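Local coordinates for protein aspartate--tRNA(Asp/Asn) ligase (Thermus thermophilus, PDB 1N9W) that charges both tRNA(Asp) and tRNA(Asn) with L-aspartate, first activating the amino acid with ATP and then passing it to the acceptor end of the tRNA, at residues L19-W24 and L35-S40; R137-Q142 and E235-E240. One frame throughout, in Å; residues are numbered along the deposited sequence.

The two contacts belong to different domains of this class II synthetase and follow one another along the chain, contact 1 closing before contact 2 opens. Contact 1 pairs two strands of the N-terminal OB-fold, which binds the tRNA; side chain to side chain, Trp-24 there lies about 3 Å from Arg-26 and about 5 Å from Gln-44, both tRNA-contacting residues. Contact 2 packs two helices of the catalytic domain, with the Leu-237 side chain about 11 Å from that of Gly-393 in the predicted ATP site. Their centres are 35 Å apart and their nearest atoms about 16 Å, so neither touches the other.

Contact 1 (L19-W24 and L35-S40); sequences LGFLHW and LLRDRS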
ATOM      1  N   LEU B  19      17.512 -12.552  18.998  1.00 20.29           N
ATOM      2  CA  LEU B  19      18.237 -11.836  17.945  1.00 20.19           C
ATOM      3  C   LEU B  19      17.820 -10.389  18.148  1.00 20.17           C
ATOM      4  O   LEU B  19      16.638 -10.107  18.334  1.00 21.18           O
ATOM      5  CB  LEU B  19      17.827 -12.303  16.541  1.00 19.19           C
ATOM      6  CG  LEU B  19      18.151 -13.773  16.199  1.00 22.28           C
ATOM      7  CD1 LEU B  19      17.594 -14.123  14.817  1.00 19.19           C
ATOM      8  CD2 LEU B  19      19.664 -13.981  16.248  1.00 17.98           C
ATOM      9  N   GLY B  20      18.786  -9.475  18.155  1.00 22.30           N
ATOM     10  CA  GLY B  20      18.455  -8.069  18.349  1.00 21.17           C
ATOM     11  C   GLY B  20      19.683  -7.185  18.411  1.00 20.85           C
ATOM     12  O   GLY B  20      20.744  -7.563  17.917  1.00 22.36           O
ATOM     13  N   PHE B  21      19.539  -6.004  19.003  1.00 20.58           N
ATOM     14  CA  PHE B  21      20.652  -5.061  19.126  1.00 20.66           C
ATOM     15  C   PHE B  21      20.912  -4.702  20.574  1.00 20.43           C
ATOM     16  O   PHE B  21      19.978  -4.586  21.367  1.00 21.25           O
ATOM     17  CB  PHE B  21      20.363  -3.762  18.369  1.00 19.83           C
ATOM     18  CG  PHE B  21      20.084  -3.959  16.913  1.00 20.50           C
ATOM     19  CD1 PHE B  21      18.807  -4.306  16.475  1.00 20.32           C
ATOM     20  CD2 PHE B  21      21.102  -3.818  15.976  1.00 19.04           C
ATOM     21  CE1 PHE B  21      18.552  -4.499  15.129  1.00 21.15           C
ATOM     22  CE2 PHE B  21      20.852  -4.013  14.624  1.00 18.70           C
ATOM     23  CZ  PHE B  21      19.578  -4.356  14.194  1.00 18.84           C
ATOM     24  N   LEU B  22      22.179  -4.500  20.915  1.00 20.32           N
ATOM     25  CA  LEU B  22      22.536  -4.137  22.280  1.00 22.38           C
ATOM     26  C   LEU B  22      22.060  -2.708  22.609  1.00 23.89           C
ATOM     27  O   LEU B  22      22.686  -1.728  22.202  1.00 24.69           O
ATOM     28  CB  LEU B  22      24.053  -4.251  22.445  1.00 19.92           C
ATOM     29  CG  LEU B  22      24.681  -3.990  23.821  1.00 21.68           C
ATOM     30  CD1 LEU B  22      24.090  -4.918  24.880  1.00 18.94           C
ATOM     31  CD2 LEU B  22      26.189  -4.201  23.696  1.00 20.17           C
ATOM     32  N   HIS B  23      20.959  -2.599  23.346  1.00 24.69           N
ATOM     33  CA  HIS B  23      20.408  -1.294  23.716  1.00 26.57           C
ATOM     34  C   HIS B  23      21.409  -0.578  24.640  1.00 26.90           C
ATOM     35  O   HIS B  23      21.746   0.577  24.406  1.00 26.82           O
ATOM     36  CB  HIS B  23      19.056  -1.470  24.412  1.00 27.21           C
ATOM     37  CG  HIS B  23      18.179  -0.260  24.348  1.00 30.06           C
ATOM     38  ND1 HIS B  23      17.600   0.179  23.178  1.00 32.16           N
ATOM     39  CD2 HIS B  23      17.796   0.614  25.309  1.00 31.14           C
ATOM     40  CE1 HIS B  23      16.903   1.275  23.421  1.00 32.27           C
ATOM     41  NE2 HIS B  23      17.007   1.560  24.705  1.00 32.08           N
ATOM     42  N   TRP B  24      21.856  -1.261  25.695  1.00 29.01           N
ATOM     43  CA  TRP B  24      22.873  -0.739  26.606  1.00 29.97           C
ATOM     44  C   TRP B  24      23.536  -1.876  27.359  1.00 29.09           C
ATOM     45  O   TRP B  24      23.101  -3.033  27.291  1.00 25.80           O
ATOM     46  CB  TRP B  24      22.350   0.328  27.602  1.00 35.98           C
ATOM     47  CG  TRP B  24      21.209  -0.060  28.492  1.00 43.90           C
ATOM     48  CD1 TRP B  24      19.941   0.443  28.443  1.00 46.84           C
ATOM     49  CD2 TRP B  24      21.216  -1.026  29.557  1.00 46.91           C
ATOM     50  NE1 TRP B  24      19.155  -0.146  29.406  1.00 50.28           N
ATOM     51  CE2 TRP B  24      19.910  -1.050  30.103  1.00 50.37           C
ATOM     52  CE3 TRP B  24      22.193  -1.866  30.101  1.00 47.63           C
ATOM     53  CZ2 TRP B  24      19.558  -1.893  31.164  1.00 50.85           C
ATOM     54  CZ3 TRP B  24      21.839  -2.705  31.161  1.00 49.72           C
ATOM     55  CH2 TRP B  24      20.533  -2.708  31.679  1.00 50.72           C
ATOM     56  N   LEU B  35      21.018  -5.100  27.782  1.00 25.21           N
ATOM     57  CA  LEU B  35      19.625  -4.867  27.492  1.00 25.34           C
ATOM     58  C   LEU B  35      19.576  -5.130  25.994  1.00 23.47           C
ATOM     59  O   LEU B  35      20.237  -4.431  25.231  1.00 23.05           O
ATOM     60  CB  LEU B  35      19.256  -3.418  27.790  1.00 27.05           C
ATOM     61  CG  LEU B  35      17.763  -3.251  27.985  1.00 32.34           C
ATOM     62  CD1 LEU B  35      17.380  -3.768  29.369  1.00 31.80           C
ATOM     63  CD2 LEU B  35      17.374  -1.784  27.824  1.00 33.50           C
ATOM     64  N   LEU B  36      18.843  -6.159  25.578  1.00 20.90           N
ATOM     65  CA  LEU B  36      18.743  -6.499  24.161  1.00 19.96           C
ATOM     66  C   LEU B  36      17.383  -6.092  23.655  1.00 19.16           C
ATOM     67  O   LEU B  36      16.378  -6.357  24.317  1.00 21.10           O
ATOM     68  CB  LEU B  36      18.926  -8.013  23.947  1.00 17.80           C
ATOM     69  CG  LEU B  36      18.870  -8.548  22.506  1.00 18.63           C
ATOM     70  CD1 LEU B  36      19.695  -9.846  22.383  1.00 18.17           C
ATOM     71  CD2 LEU B  36      17.421  -8.788  22.079  1.00 19.31           C
ATOM     72  N   ARG B  37      17.316  -5.433  22.505  1.00 20.86           N
ATOM     73  CA  ARG B  37      15.989  -5.099  22.010  1.00 20.60           C
ATOM     74  C   ARG B  37      15.748  -5.598  20.603  1.00 19.46           C
ATOM     75  O   ARG B  37      16.609  -5.483  19.728  1.00 19.13           O
ATOM     76  CB  ARG B  37      15.719  -3.594  22.060  1.00 21.97           C
ATOM     77  CG  ARG B  37      16.446  -2.827  21.032  1.00 20.90           C
ATOM     78  CD  ARG B  37      15.772  -1.546  20.539  1.00 21.33           C
ATOM     79  NE  ARG B  37      16.577  -1.280  19.341  1.00 20.90           N
ATOM     80  CZ  ARG B  37      17.733  -0.626  19.336  1.00 18.08           C
ATOM     81  NH1 ARG B  37      18.224  -0.085  20.451  1.00 14.85           N
ATOM     82  NH2 ARG B  37      18.481  -0.677  18.250  1.00 18.78           N
ATOM     83  N   ASP B  38      14.581  -6.187  20.394  1.00 19.73           N
ATOM     84  CA  ASP B  38      14.263  -6.632  19.061  1.00 18.97           C
ATOM     85  C   ASP B  38      13.053  -5.805  18.607  1.00 19.01           C
ATOM     86  O   ASP B  38      12.701  -4.827  19.274  1.00 19.33           O
ATOM     87  CB  ASP B  38      14.065  -8.177  18.980  1.00 17.20           C
ATOM     88  CG  ASP B  38      12.969  -8.705  19.887  1.00 17.65           C
ATOM     89  OD1 ASP B  38      12.031  -7.940  20.191  1.00 15.46           O
ATOM     90  OD2 ASP B  38      13.022  -9.910  20.255  1.00 15.84           O
ATOM     91  N   ARG B  39      12.457  -6.155  17.473  1.00 17.99           N
ATOM     92  CA  ARG B  39      11.338  -5.386  16.966  1.00 20.12           C
ATOM     93  C   ARG B  39      10.136  -5.381  17.896  1.00 20.25           C
ATOM     94  O   ARG B  39       9.222  -4.575  17.734  1.00 21.06           O
ATOM     95  CB  ARG B  39      10.933  -5.885  15.566  1.00 18.76           C
ATOM     96  CG  ARG B  39      10.541  -7.365  15.476  1.00 21.49           C
ATOM     97  CD  ARG B  39      10.221  -7.752  14.027  1.00 21.77           C
ATOM     98  NE  ARG B  39       9.597  -9.056  13.905  1.00 25.24           N
ATOM     99  CZ  ARG B  39      10.255 -10.204  13.814  1.00 26.50           C
ATOM    100  NH1 ARG B  39      11.580 -10.217  13.828  1.00 27.05           N
ATOM    101  NH2 ARG B  39       9.582 -11.341  13.713  1.00 26.59           N
ATOM    102  N   SER B  40      10.143  -6.265  18.889  1.00 20.25           N
ATOM    103  CA  SER B  40       9.004  -6.360  19.819  1.00 22.15           C
ATOM    104  C   SER B  40       9.265  -5.811  21.221  1.00 22.34           C
ATOM    105  O   SER B  40       8.355  -5.780  22.043  1.00 23.10           O
ATOM    106  CB  SER B  40       8.530  -7.811  19.941  1.00 19.25           C
ATOM    107  OG  SER B  40       9.454  -8.572  20.696  1.00 20.05           O
TER
HETATM  108  O   HOH W   1      14.600 -12.261  19.730  1.00 19.52           O
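Leu-35 lies against the indole of Trp-24, its CB over one ring face, 3.5 Å from the centroid of the five-membered ring, as a CH-pi contact. Trp-24 CG sits between its own backbone N and carbonyl carbon (chi1 57°), which swings the indole back over the neighbouring strand; the indole also makes a cation-pi contact with Arg-26. Replacing it by an alanine would probably uncover Leu-35 CB and deprive Arg-26 of that partner. Next to Trp-24, His-23 ND1 accepts from Arg-37 NH1 of the other strand at 2.8 Å; the donor lies 18° out of the imidazole plane, while ring and guanidinium stand nearly perpendicular. Phe-21 CB lies over one guanidinium face, 3.6 Å from the other terminal nitrogen, Arg-37 NH2, which forms a salt bridge with Glu-56. These side chains ride on the antiparallel hairpin of strands 15-28 and 31-38 in the OB-fold. Phe-21 and Arg-37 are a hydrogen-bonded pair, Phe-21 N to Arg-37 O 3.1 Å and Arg-37 N to Phe-21 O 3.0 Å. Farther along, His-23 and Trp-24 both face Leu-35 in a classic beta bulge. Phe-21 meets Phe-223 of the second subunit edge-to-face, and Asp-38 OD1 closes an Asx turn onto Ser-40 N.

Contact 2 (R137-Q142 and E235-E240); sequences RYLDRQ and EALLAE
Tyr-138 and Glu-240 carry most of this helix-helix contact in the class II catalytic domain, with Leu-237 covering one face of the tyrosine ring. Helix 119-141, near its C-terminal end, meets helix 227-248 with the short segment axes 9.7 Å apart and their directions 130° from each other, so the two run roughly antiparallel but splayed. The Tyr-138 ring is laid against the backbone of the other helix: CG stands anti to its own N (chi1 176°), which carries the ring to the backbone of helix 227-248. Ala-236 C lies over the ring centre, and on the same face Leu-237 CA sits 4.1 Å from the ring centroid, a CH-pi contact offset toward the rim. The opposite face is backed by Gln-142 CG from the tyrosine's own segment. At the far end of the ring, the hydroxyl OH comes within 3.4 Å of Ala-236 CB. Leu-237 adds its CD1, which touches Tyr-138 CD2 at 3.7 Å and also packs on Leu-139 CG, extending the apolar layer inward; on strand 387-393 the same leucine meets Phe-390 and Ile-392, tying the helix pair to the central mixed sheet. Glu-240 closes the other end of the contact. Its aliphatic CG lies 3.6 Å from Tyr-138 CB, and a bend at chi2 turns the carboxylate toward Arg-141, OE1 passing the edge of the tyrosine ring near CD1. Arg-137 also brings a positive charge near this carboxylate, although its NE stays 4.3 Å from Glu-240 OE2, beyond a salt bridge; its NH2 has a long, weak ion pair with Glu-244. Arg-141 makes the ionic link: its NH2 is 2.8 Å from both Glu-240 OE1 and OE2, and the hydrogen bond goes to the syn side of OE2, 26° out of the carboxylate plane.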
ATOM      1  N   ARG B 137      -8.136  -2.697   4.400  1.00 26.01           N
ATOM      2  CA  ARG B 137      -9.015  -3.813   4.731  1.00 26.48           C
ATOM      3  C   ARG B 137     -10.476  -3.376   4.661  1.00 26.34           C
ATOM      4  O   ARG B 137     -11.272  -3.988   3.953  1.00 25.36           O
ATOM      5  CB  ARG B 137      -8.714  -4.345   6.142  1.00 28.67           C
ATOM      6  CG  ARG B 137      -9.247  -5.759   6.414  1.00 33.78           C
ATOM      7  CD  ARG B 137      -9.381  -6.094   7.907  1.00 39.44           C
ATOM      8  NE  ARG B 137      -8.125  -6.149   8.664  1.00 45.22           N
ATOM      9  CZ  ARG B 137      -7.118  -6.991   8.426  1.00 47.90           C
ATOM     10  NH1 ARG B 137      -7.197  -7.864   7.433  1.00 51.56           N
ATOM     11  NH2 ARG B 137      -6.040  -6.982   9.201  1.00 45.80           N
ATOM     12  N   TYR B 138     -10.826  -2.319   5.387  1.00 25.61           N
ATOM     13  CA  TYR B 138     -12.207  -1.850   5.390  1.00 26.67           C
ATOM     14  C   TYR B 138     -12.714  -1.594   3.980  1.00 25.21           C
ATOM     15  O   TYR B 138     -13.782  -2.065   3.611  1.00 24.16           O
ATOM     16  CB  TYR B 138     -12.364  -0.565   6.215  1.00 28.41           C
ATOM     17  CG  TYR B 138     -13.772  -0.009   6.137  1.00 30.24           C
ATOM     18  CD1 TYR B 138     -14.819  -0.590   6.861  1.00 31.59           C
ATOM     19  CD2 TYR B 138     -14.079   1.032   5.256  1.00 32.60           C
ATOM     20  CE1 TYR B 138     -16.139  -0.158   6.695  1.00 33.06           C
ATOM     21  CE2 TYR B 138     -15.391   1.471   5.081  1.00 34.22           C
ATOM     22  CZ  TYR B 138     -16.414   0.867   5.806  1.00 33.43           C
ATOM     23  OH  TYR B 138     -17.711   1.272   5.619  1.00 33.85           O
ATOM     24  N   LEU B 139     -11.943  -0.853   3.192  1.00 25.48           N
ATOM     25  CA  LEU B 139     -12.350  -0.548   1.826  1.00 25.15           C
ATOM     26  C   LEU B 139     -12.394  -1.793   0.930  1.00 25.88           C
ATOM     27  O   LEU B 139     -13.313  -1.934   0.116  1.00 27.89           O
ATOM     28  CB  LEU B 139     -11.432   0.530   1.232  1.00 21.24           C
ATOM     29  CG  LEU B 139     -11.527   1.905   1.937  1.00 22.68           C
ATOM     30  CD1 LEU B 139     -10.394   2.812   1.468  1.00 17.68           C
ATOM     31  CD2 LEU B 139     -12.901   2.554   1.659  1.00 19.59           C
ATOM     32  N   ASP B 140     -11.418  -2.693   1.063  1.00 26.09           N
ATOM     33  CA  ASP B 140     -11.422  -3.927   0.260  1.00 27.82           C
ATOM     34  C   ASP B 140     -12.704  -4.720   0.541  1.00 27.49           C
ATOM     35  O   ASP B 140     -13.297  -5.280  -0.372  1.00 28.16           O
ATOM     36  CB  ASP B 140     -10.217  -4.832   0.586  1.00 26.70           C
ATOM     37  CG  ASP B 140      -8.913  -4.368  -0.072  1.00 29.77           C
ATOM     38  OD1 ASP B 140      -8.960  -3.560  -1.033  1.00 27.66           O
ATOM     39  OD2 ASP B 140      -7.835  -4.840   0.371  1.00 28.12           O
ATOM     40  N   ARG B 141     -13.112  -4.780   1.809  1.00 27.91           N
ATOM     41  CA  ARG B 141     -14.322  -5.510   2.168  1.00 29.77           C
ATOM     42  C   ARG B 141     -15.591  -4.858   1.601  1.00 30.20           C
ATOM     43  O   ARG B 141     -16.625  -5.516   1.491  1.00 30.59           O
ATOM     44  CB  ARG B 141     -14.430  -5.654   3.686  1.00 30.76           C
ATOM     45  CG  ARG B 141     -15.555  -6.575   4.150  1.00 36.35           C
ATOM     46  CD  ARG B 141     -15.299  -7.064   5.566  1.00 40.98           C
ATOM     47  NE  ARG B 141     -14.946  -5.938   6.419  1.00 44.48           N
ATOM     48  CZ  ARG B 141     -13.861  -5.877   7.185  1.00 45.80           C
ATOM     49  NH1 ARG B 141     -13.000  -6.887   7.228  1.00 46.17           N
ATOM     50  NH2 ARG B 141     -13.629  -4.783   7.898  1.00 47.59           N
ATOM     51  N   GLN B 142     -15.507  -3.572   1.248  1.00 29.01           N
ATOM     52  CA  GLN B 142     -16.633  -2.851   0.645  1.00 29.52           C
ATOM     53  C   GLN B 142     -16.463  -2.847  -0.882  1.00 29.38           C
ATOM     54  O   GLN B 142     -17.016  -1.996  -1.583  1.00 27.35           O
ATOM     55  CB  GLN B 142     -16.700  -1.393   1.123  1.00 31.09           C
ATOM     56  CG  GLN B 142     -16.867  -1.183   2.622  1.00 33.06           C
ATOM     57  CD  GLN B 142     -18.026  -1.972   3.199  1.00 36.48           C
ATOM     58  OE1 GLN B 142     -19.132  -1.957   2.661  1.00 35.93           O
ATOM     59  NE2 GLN B 142     -17.776  -2.658   4.308  1.00 37.55           N
ATOM     60  N   GLU B 235     -16.323   7.718   8.505  1.00 35.96           N
ATOM     61  CA  GLU B 235     -16.520   7.411   9.924  1.00 35.78           C
ATOM     62  C   GLU B 235     -16.276   5.938  10.189  1.00 34.37           C
ATOM     63  O   GLU B 235     -15.574   5.571  11.130  1.00 34.19           O
ATOM     64  CB  GLU B 235     -17.949   7.769  10.361  1.00 37.69           C
ATOM     65  CG  GLU B 235     -18.122   9.216  10.811  1.00 42.10           C
ATOM     66  CD  GLU B 235     -19.567   9.539  11.228  1.00 43.53           C
ATOM     67  OE1 GLU B 235     -20.178   8.741  11.974  1.00 43.61           O
ATOM     68  OE2 GLU B 235     -20.073  10.597  10.822  1.00 45.91           O
ATOM     69  N   ALA B 236     -16.873   5.096   9.354  1.00 32.97           N
ATOM     70  CA  ALA B 236     -16.725   3.652   9.498  1.00 34.32           C
ATOM     71  C   ALA B 236     -15.276   3.268   9.189  1.00 33.80           C
ATOM     72  O   ALA B 236     -14.699   2.418   9.865  1.00 34.32           O
ATOM     73  CB  ALA B 236     -17.690   2.935   8.550  1.00 33.22           C
ATOM     74  N   LEU B 237     -14.705   3.912   8.171  1.00 33.01           N
ATOM     75  CA  LEU B 237     -13.326   3.679   7.763  1.00 32.81           C
ATOM     76  C   LEU B 237     -12.387   3.954   8.939  1.00 33.19           C
ATOM     77  O   LEU B 237     -11.548   3.123   9.282  1.00 32.48           O
ATOM     78  CB  LEU B 237     -12.964   4.595   6.589  1.00 32.27           C
ATOM     79  CG  LEU B 237     -11.508   4.637   6.102  1.00 32.28           C
ATOM     80  CD1 LEU B 237     -11.117   3.291   5.520  1.00 29.60           C
ATOM     81  CD2 LEU B 237     -11.359   5.739   5.053  1.00 31.65           C
ATOM     82  N   LEU B 238     -12.545   5.121   9.560  1.00 32.64           N
ATOM     83  CA  LEU B 238     -11.721   5.515  10.698  1.00 32.39           C
ATOM     84  C   LEU B 238     -11.840   4.561  11.869  1.00 32.52           C
ATOM     85  O   LEU B 238     -10.841   4.233  12.516  1.00 32.33           O
ATOM     86  CB  LEU B 238     -12.095   6.918  11.168  1.00 33.67           C
ATOM     87  CG  LEU B 238     -11.563   8.057  10.302  1.00 33.64           C
ATOM     88  CD1 LEU B 238     -12.374   9.310  10.554  1.00 33.63           C
ATOM     89  CD2 LEU B 238     -10.089   8.271  10.601  1.00 32.61           C
ATOM     90  N   ALA B 239     -13.061   4.120  12.152  1.00 31.61           N
ATOM     91  CA  ALA B 239     -13.295   3.199  13.263  1.00 31.65           C
ATOM     92  C   ALA B 239     -12.478   1.936  13.048  1.00 29.93           C
ATOM     93  O   ALA B 239     -11.876   1.404  13.980  1.00 29.50           O
ATOM     94  CB  ALA B 239     -14.791   2.854  13.356  1.00 31.64           C
ATOM     95  N   GLU B 240     -12.464   1.456  11.811  1.00 30.60           N
ATOM     96  CA  GLU B 240     -11.703   0.260  11.471  1.00 31.54           C
ATOM     97  C   GLU B 240     -10.204   0.523  11.662  1.00 29.58           C
ATOM     98  O   GLU B 240      -9.511  -0.250  12.318  1.00 29.21           O
ATOM     99  CB  GLU B 240     -11.985  -0.130  10.020  1.00 36.13           C
ATOM    100  CG  GLU B 240     -11.215  -1.346   9.519  1.00 41.97           C
ATOM    101  CD  GLU B 240     -12.088  -2.572   9.393  1.00 46.20           C
ATOM    102  OE1 GLU B 240     -13.323  -2.407   9.252  1.00 48.90           O
ATOM    103  OE2 GLU B 240     -11.546  -3.705   9.417  1.00 48.79           O
TER